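Local coordinates for toxin PAU_02230 (PDB 6HV6), which is a protein toxin of the bacterium Photorhabdus asymbiotica, known as PaTox, whose modelled part joins a helical region to one containing an antiparallel beta-sheet, at residues D123-L128 / I134-S139; Q108-G113 / V149-M154. The protein carries 1 engineered substitution. All coordinates share one frame; numbering follows the deposited sequence.

Interaction 1: residues D123-L128 / I134-S139; sequences DNFNGL and IERYIS
R136 lies loosely against both F125 and L128, without a hydrogen bond between the two segments. The closest approach of R136 to the phenyl ring is NE to F125 CE1 at 4.5 Å. NE lies at the ring edge near its plane rather than over a face, so no cation-pi contact is indicated; F125 CE1 in turn lies obliquely to the guanidinium. The apolar part of the arginine faces the leucine instead, with R136 CG 4.4 Å from L128 CD1. That same methyl also touches the phenylalanine, where L128 CD1 sits in the plane of the ring 3.7 Å from F125 CD1.

These partners belong to the connection between helices 101-115 and 130-138. F125 to L128 form a type I beta turn, closed by L128 N bonding to F125 O at 3.1 Å, which brings the two side chains beside helix 130-138. Within the same segment N124 OD1 stands 4.1 Å above the plane of the F125 ring, over its centre. Helix 144-176 adds T146, L150 and K153 around F125.

Three successive torsions near -60° (chi1 -58°, chi2 -64°, chi3 -70°) curl the R136 side chain, with CG at L128 and NE at the F125 edge. Its polar end is engaged elsewhere: NH1 makes a salt bridge to D141. S139 OG lies in the guanidinium plane, at its edge, and is hydrogen-bonded to the same D141 OD1.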
loop_
_atom_site.group_PDB
_atom_site.type_symbol
_atom_site.label_atom_id
_atom_site.label_comp_id
_atom_site.label_asym_id
_atom_site.label_seq_id
_atom_site.Cartn_x
_atom_site.Cartn_y
_atom_site.Cartn_z
ATOM N N ASP A 123 -21.586 17.465 -21.237
ATOM C CA ASP A 123 -21.630 18.499 -20.213
ATOM C C ASP A 123 -22.842 18.346 -19.308
ATOM O O ASP A 123 -22.825 18.818 -18.167
ATOM C CB ASP A 123 -21.667 19.880 -20.855
ATOM C CG ASP A 123 -20.306 20.338 -21.357
ATOM O OD1 ASP A 123 -19.267 19.800 -20.921
ATOM O OD2 ASP A 123 -20.295 21.258 -22.178
ATOM N N ASN A 124 -23.911 17.728 -19.807
ATOM C CA ASN A 124 -25.098 17.563 -18.977
ATOM C C ASN A 124 -24.814 16.730 -17.735
ATOM O O ASN A 124 -25.566 16.817 -16.759
ATOM C CB ASN A 124 -26.217 16.911 -19.788
ATOM C CG ASN A 124 -25.986 15.427 -19.996
ATOM O OD1 ASN A 124 -25.189 15.024 -20.838
ATOM N ND2 ASN A 124 -26.670 14.605 -19.206
ATOM N N PHE A 125 -23.748 15.923 -17.745
ATOM C CA PHE A 125 -23.396 15.156 -16.560
ATOM C C PHE A 125 -22.686 16.005 -15.517
ATOM O O PHE A 125 -22.639 15.612 -14.348
ATOM C CB PHE A 125 -22.499 13.960 -16.932
ATOM C CG PHE A 125 -23.191 12.922 -17.766
ATOM C CD1 PHE A 125 -24.470 12.511 -17.458
ATOM C CD2 PHE A 125 -22.562 12.358 -18.858
ATOM C CE1 PHE A 125 -25.119 11.548 -18.213
ATOM C CE2 PHE A 125 -23.210 11.407 -19.624
ATOM C CZ PHE A 125 -24.491 11.008 -19.306
ATOM N N ASN A 126 -22.139 17.161 -15.905
ATOM C CA ASN A 126 -21.383 17.952 -14.939
ATOM C C ASN A 126 -22.246 18.439 -13.775
ATOM O O ASN A 126 -21.745 18.607 -12.660
ATOM C CB ASN A 126 -20.735 19.142 -15.636
ATOM C CG ASN A 126 -19.606 18.725 -16.534
ATOM O OD1 ASN A 126 -18.998 17.664 -16.333
ATOM N ND2 ASN A 126 -19.288 19.557 -17.498
ATOM N N GLY A 127 -23.516 18.696 -14.001
ATOM C CA GLY A 127 -24.259 19.190 -12.855
ATOM C C GLY A 127 -24.730 18.143 -11.862
ATOM O O GLY A 127 -25.309 18.502 -10.831
ATOM N N LEU A 128 -24.483 16.865 -12.125
ATOM C CA LEU A 128 -25.111 15.778 -11.389
ATOM C C LEU A 128 -24.318 15.424 -10.136
ATOM O O LEU A 128 -23.093 15.539 -10.092
ATOM C CB LEU A 128 -25.247 14.545 -12.281
ATOM C CG LEU A 128 -26.072 14.741 -13.558
ATOM C CD1 LEU A 128 -26.258 13.422 -14.302
ATOM C CD2 LEU A 128 -27.421 15.365 -13.230
ATOM N N ILE A 134 -23.448 7.775 -10.632
ATOM C CA ILE A 134 -23.358 6.328 -10.470
ATOM C C ILE A 134 -24.628 5.657 -10.985
ATOM O O ILE A 134 -24.565 4.656 -11.700
ATOM C CB ILE A 134 -23.086 5.974 -8.994
ATOM C CG1 ILE A 134 -21.709 6.483 -8.543
ATOM C CG2 ILE A 134 -23.162 4.480 -8.789
ATOM C CD1 ILE A 134 -21.511 6.326 -7.039
ATOM N N GLU A 135 -25.804 6.206 -10.643
ATOM C CA GLU A 135 -27.055 5.653 -11.163
ATOM C C GLU A 135 -27.060 5.618 -12.686
ATOM O O GLU A 135 -27.513 4.639 -13.287
ATOM C CB GLU A 135 -28.255 6.470 -10.681
ATOM C CG GLU A 135 -28.652 6.252 -9.264
ATOM C CD GLU A 135 -29.891 7.062 -8.903
ATOM O OE1 GLU A 135 -30.547 7.590 -9.830
ATOM O OE2 GLU A 135 -30.194 7.174 -7.696
ATOM N N ARG A 136 -26.602 6.693 -13.329
ATOM C CA ARG A 136 -26.561 6.711 -14.789
ATOM C C ARG A 136 -25.545 5.702 -15.318
ATOM O O ARG A 136 -25.802 5.012 -16.312
ATOM C CB ARG A 136 -26.231 8.121 -15.289
ATOM C CG ARG A 136 -27.226 9.183 -14.811
ATOM C CD ARG A 136 -28.627 8.915 -15.374
ATOM N NE ARG A 136 -28.626 9.183 -16.806
ATOM C CZ ARG A 136 -29.000 8.313 -17.739
ATOM N NH1 ARG A 136 -29.445 7.118 -17.392
ATOM N NH2 ARG A 136 -28.942 8.652 -19.022
ATOM N N TYR A 137 -24.409 5.573 -14.645
ATOM C CA TYR A 137 -23.403 4.609 -15.085
ATOM C C TYR A 137 -23.983 3.202 -15.098
ATOM O O TYR A 137 -23.810 2.451 -16.065
ATOM C CB TYR A 137 -22.191 4.673 -14.162
ATOM C CG TYR A 137 -21.053 3.738 -14.528
ATOM C CD1 TYR A 137 -21.118 2.367 -14.258
ATOM C CD2 TYR A 137 -19.892 4.238 -15.103
ATOM C CE1 TYR A 137 -20.048 1.523 -14.577
ATOM C CE2 TYR A 137 -18.839 3.410 -15.428
ATOM C CZ TYR A 137 -18.915 2.061 -15.169
ATOM O OH TYR A 137 -17.832 1.261 -15.507
ATOM N N ILE A 138 -24.674 2.823 -14.019
ATOM C CA ILE A 138 -25.161 1.455 -13.926
ATOM C C ILE A 138 -26.441 1.241 -14.712
ATOM O O ILE A 138 -26.858 0.092 -14.875
ATOM C CB ILE A 138 -25.350 1.035 -12.455
ATOM C CG1 ILE A 138 -26.451 1.831 -11.774
ATOM C CG2 ILE A 138 -24.051 1.227 -11.682
ATOM C CD1 ILE A 138 -26.614 1.455 -10.314
ATOM N N SER A 139 -27.062 2.304 -15.220
ATOM C CA SER A 139 -28.308 2.149 -15.960
ATOM C C SER A 139 -28.026 1.549 -17.333
ATOM O O SER A 139 -26.996 1.840 -17.943
ATOM C CB SER A 139 -29.011 3.498 -16.128
ATOM O OG SER A 139 -30.151 3.383 -16.975
#

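Interaction 2: residues Q108-G113 / V149-M154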
loop_
_atom_site.group_PDB
_atom_site.type_symbol
_atom_site.label_atom_id
_atom_site.label_comp_id
_atom_site.label_asym_id
_atom_site.label_seq_id
_atom_site.Cartn_x
_atom_site.Cartn_y
_atom_site.Cartn_z
ATOM N N GLN A 108 -13.170 -0.667 -26.241
ATOM C CA GLN A 108 -12.536 0.465 -26.913
ATOM C C GLN A 108 -13.344 1.743 -26.719
ATOM O O GLN A 108 -12.783 2.807 -26.437
ATOM C CB GLN A 108 -12.349 0.169 -28.398
ATOM C CG GLN A 108 -11.511 1.219 -29.112
ATOM C CD GLN A 108 -10.962 0.734 -30.444
ATOM O OE1 GLN A 108 -11.493 -0.204 -31.040
ATOM N NE2 GLN A 108 -9.886 1.368 -30.914
ATOM N N ALA A 109 -14.666 1.658 -26.868
ATOM C CA ALA A 109 -15.510 2.839 -26.708
ATOM C C ALA A 109 -15.474 3.360 -25.277
ATOM O O ALA A 109 -15.400 4.574 -25.049
ATOM C CB ALA A 109 -16.944 2.510 -27.122
ATOM N N TYR A 110 -15.546 2.462 -24.298
ATOM C CA TYR A 110 -15.475 2.882 -22.901
ATOM C C TYR A 110 -14.175 3.633 -22.628
ATOM O O TYR A 110 -14.181 4.724 -22.048
ATOM C CB TYR A 110 -15.596 1.649 -22.010
ATOM C CG TYR A 110 -15.603 1.875 -20.511
ATOM C CD1 TYR A 110 -14.413 1.913 -19.792
ATOM C CD2 TYR A 110 -16.812 1.979 -19.805
ATOM C CE1 TYR A 110 -14.413 2.084 -18.422
ATOM C CE2 TYR A 110 -16.823 2.148 -18.435
ATOM C CZ TYR A 110 -15.621 2.197 -17.743
ATOM O OH TYR A 110 -15.630 2.362 -16.370
ATOM N N LYS A 111 -13.049 3.073 -23.074
ATOM C CA LYS A 111 -11.763 3.719 -22.838
ATOM C C LYS A 111 -11.697 5.074 -23.528
ATOM O O LYS A 111 -11.176 6.044 -22.968
ATOM C CB LYS A 111 -10.643 2.803 -23.328
ATOM C CG LYS A 111 -9.252 3.278 -23.025
ATOM C CD LYS A 111 -8.243 2.215 -23.439
ATOM C CE LYS A 111 -6.843 2.617 -23.027
ATOM N NZ LYS A 111 -6.769 3.086 -21.615
ATOM N N THR A 112 -12.217 5.158 -24.751
ATOM C CA THR A 112 -12.249 6.437 -25.456
ATOM C C THR A 112 -13.037 7.481 -24.670
ATOM O O THR A 112 -12.573 8.612 -24.475
ATOM C CB THR A 112 -12.840 6.236 -26.851
ATOM O OG1 THR A 112 -11.997 5.340 -27.597
ATOM C CG2 THR A 112 -12.935 7.562 -27.581
ATOM N N GLY A 113 -14.222 7.112 -24.183
ATOM C CA GLY A 113 -14.985 8.043 -23.363
ATOM C C GLY A 113 -14.273 8.404 -22.067
ATOM O O GLY A 113 -14.239 9.569 -21.662
ATOM N N VAL A 149 -17.074 7.922 -20.070
ATOM C CA VAL A 149 -17.094 9.338 -19.706
ATOM C C VAL A 149 -17.453 9.505 -18.233
ATOM O O VAL A 149 -16.813 10.266 -17.502
ATOM C CB VAL A 149 -18.083 10.106 -20.608
ATOM C CG1 VAL A 149 -18.379 11.482 -20.021
ATOM C CG2 VAL A 149 -17.530 10.241 -22.031
ATOM N N LEU A 150 -18.495 8.798 -17.781
ATOM C CA LEU A 150 -18.936 8.913 -16.396
ATOM C C LEU A 150 -17.855 8.441 -15.441
ATOM O O LEU A 150 -17.607 9.076 -14.413
ATOM C CB LEU A 150 -20.227 8.106 -16.179
ATOM C CG LEU A 150 -21.481 8.769 -16.744
ATOM C CD1 LEU A 150 -22.640 7.758 -16.889
ATOM C CD2 LEU A 150 -21.902 9.967 -15.868
ATOM N N ALA A 151 -17.212 7.315 -15.760
ATOM C CA ALA A 151 -16.072 6.873 -14.968
ATOM C C ALA A 151 -14.987 7.941 -14.934
ATOM O O ALA A 151 -14.387 8.195 -13.884
ATOM C CB ALA A 151 -15.517 5.573 -15.536
ATOM N N GLY A 152 -14.724 8.586 -16.073
ATOM C CA GLY A 152 -13.754 9.669 -16.081
ATOM C C GLY A 152 -14.155 10.805 -15.158
ATOM O O GLY A 152 -13.346 11.286 -14.359
ATOM N N LYS A 153 -15.420 11.230 -15.235
ATOM C CA LYS A 153 -15.884 12.355 -14.423
ATOM C C LYS A 153 -15.923 12.018 -12.937
ATOM O O LYS A 153 -15.772 12.917 -12.098
ATOM C CB LYS A 153 -17.274 12.807 -14.898
ATOM C CG LYS A 153 -17.269 13.515 -16.274
ATOM C CD LYS A 153 -18.692 13.992 -16.676
ATOM C CE LYS A 153 -18.656 14.707 -18.027
ATOM N NZ LYS A 153 -17.831 15.960 -18.025
ATOM N N MET A 154 -16.140 10.749 -12.593
ATOM C CA MET A 154 -16.185 10.290 -11.208
ATOM C C MET A 154 -14.825 9.897 -10.645
ATOM O O MET A 154 -14.745 9.537 -9.465
ATOM C CB MET A 154 -17.118 9.085 -11.086
ATOM C CG MET A 154 -18.605 9.456 -11.214
ATOM S SD MET A 154 -19.614 7.995 -10.922
ATOM C CE MET A 154 -19.622 7.207 -12.521
#
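The two helices come close at G113 and V149, whose CA atoms are 4.4 Å apart, a separation that places backbone almost against backbone. G113 contributes no side chain to this interface, and its carbonyl oxygen and CA face V149 directly. The bare alpha carbon is what permits so close an approach: G113 CA lies 3.9 Å from V149 N, with no side chain of the glycine to crowd that nitrogen. V149 CA approaches G113 O at 3.5 Å with an angle at the hydrogen of 137°, a CA-H...O contact between the main chains. The valine adds one branch to the same carbonyl: V149 CG2, which stands beside its own backbone N and anti to its carbonyl carbon, comes to 3.4 Å from G113 O. CG2 of V149 is also 3.6 Å from G113 CA, so one methyl touches both the alpha carbon and the carbonyl oxygen of the glycine.

One turn earlier on helix 101-115, Y110 makes the second contact. With CG anti to the backbone N (chi1 -178°), its ring extends to A151, where Y110 OH meets A151 CB at 3.3 Å and Y110 CZ meets the same methyl at 4.0 Å. The methyl approaches the ring obliquely. The hydroxyl's polar need is met by a hydrogen bond with Y137 OH of helix 130-138, while the ring stacks with Y93.

The four residues that touch are all buried, and together the two segments bury 173 Å² between them, both sides summed. Close helix-helix packing at a glycine, with a CA-H...O contact from V149 to G113 O and the small A151 against Y110, joins helices 101-115 and 144-176 within the toxin's helical region.

Both contacts belong to the helical region, with centres 12 Å apart, and interaction 1 is nested within the chain loop that interaction 2 closes. Interaction 2 is a buried seam between two helices, whereas interaction 1 is only partly buried and joins a turn to helix 130-138. They share no segment, but helix 144-176, one side of interaction 2, also packs on interaction 1. Their chemistry differs accordingly: backbone and small side chains in one, an arginine's stem and NE beside a phenylalanine and a leucine in the other. Bridges between them include N126 OD1 with K153 NZ at 2.7 Å, a probable hydrogen bond, and Y137 N packed 3.6 Å from L150 CD1.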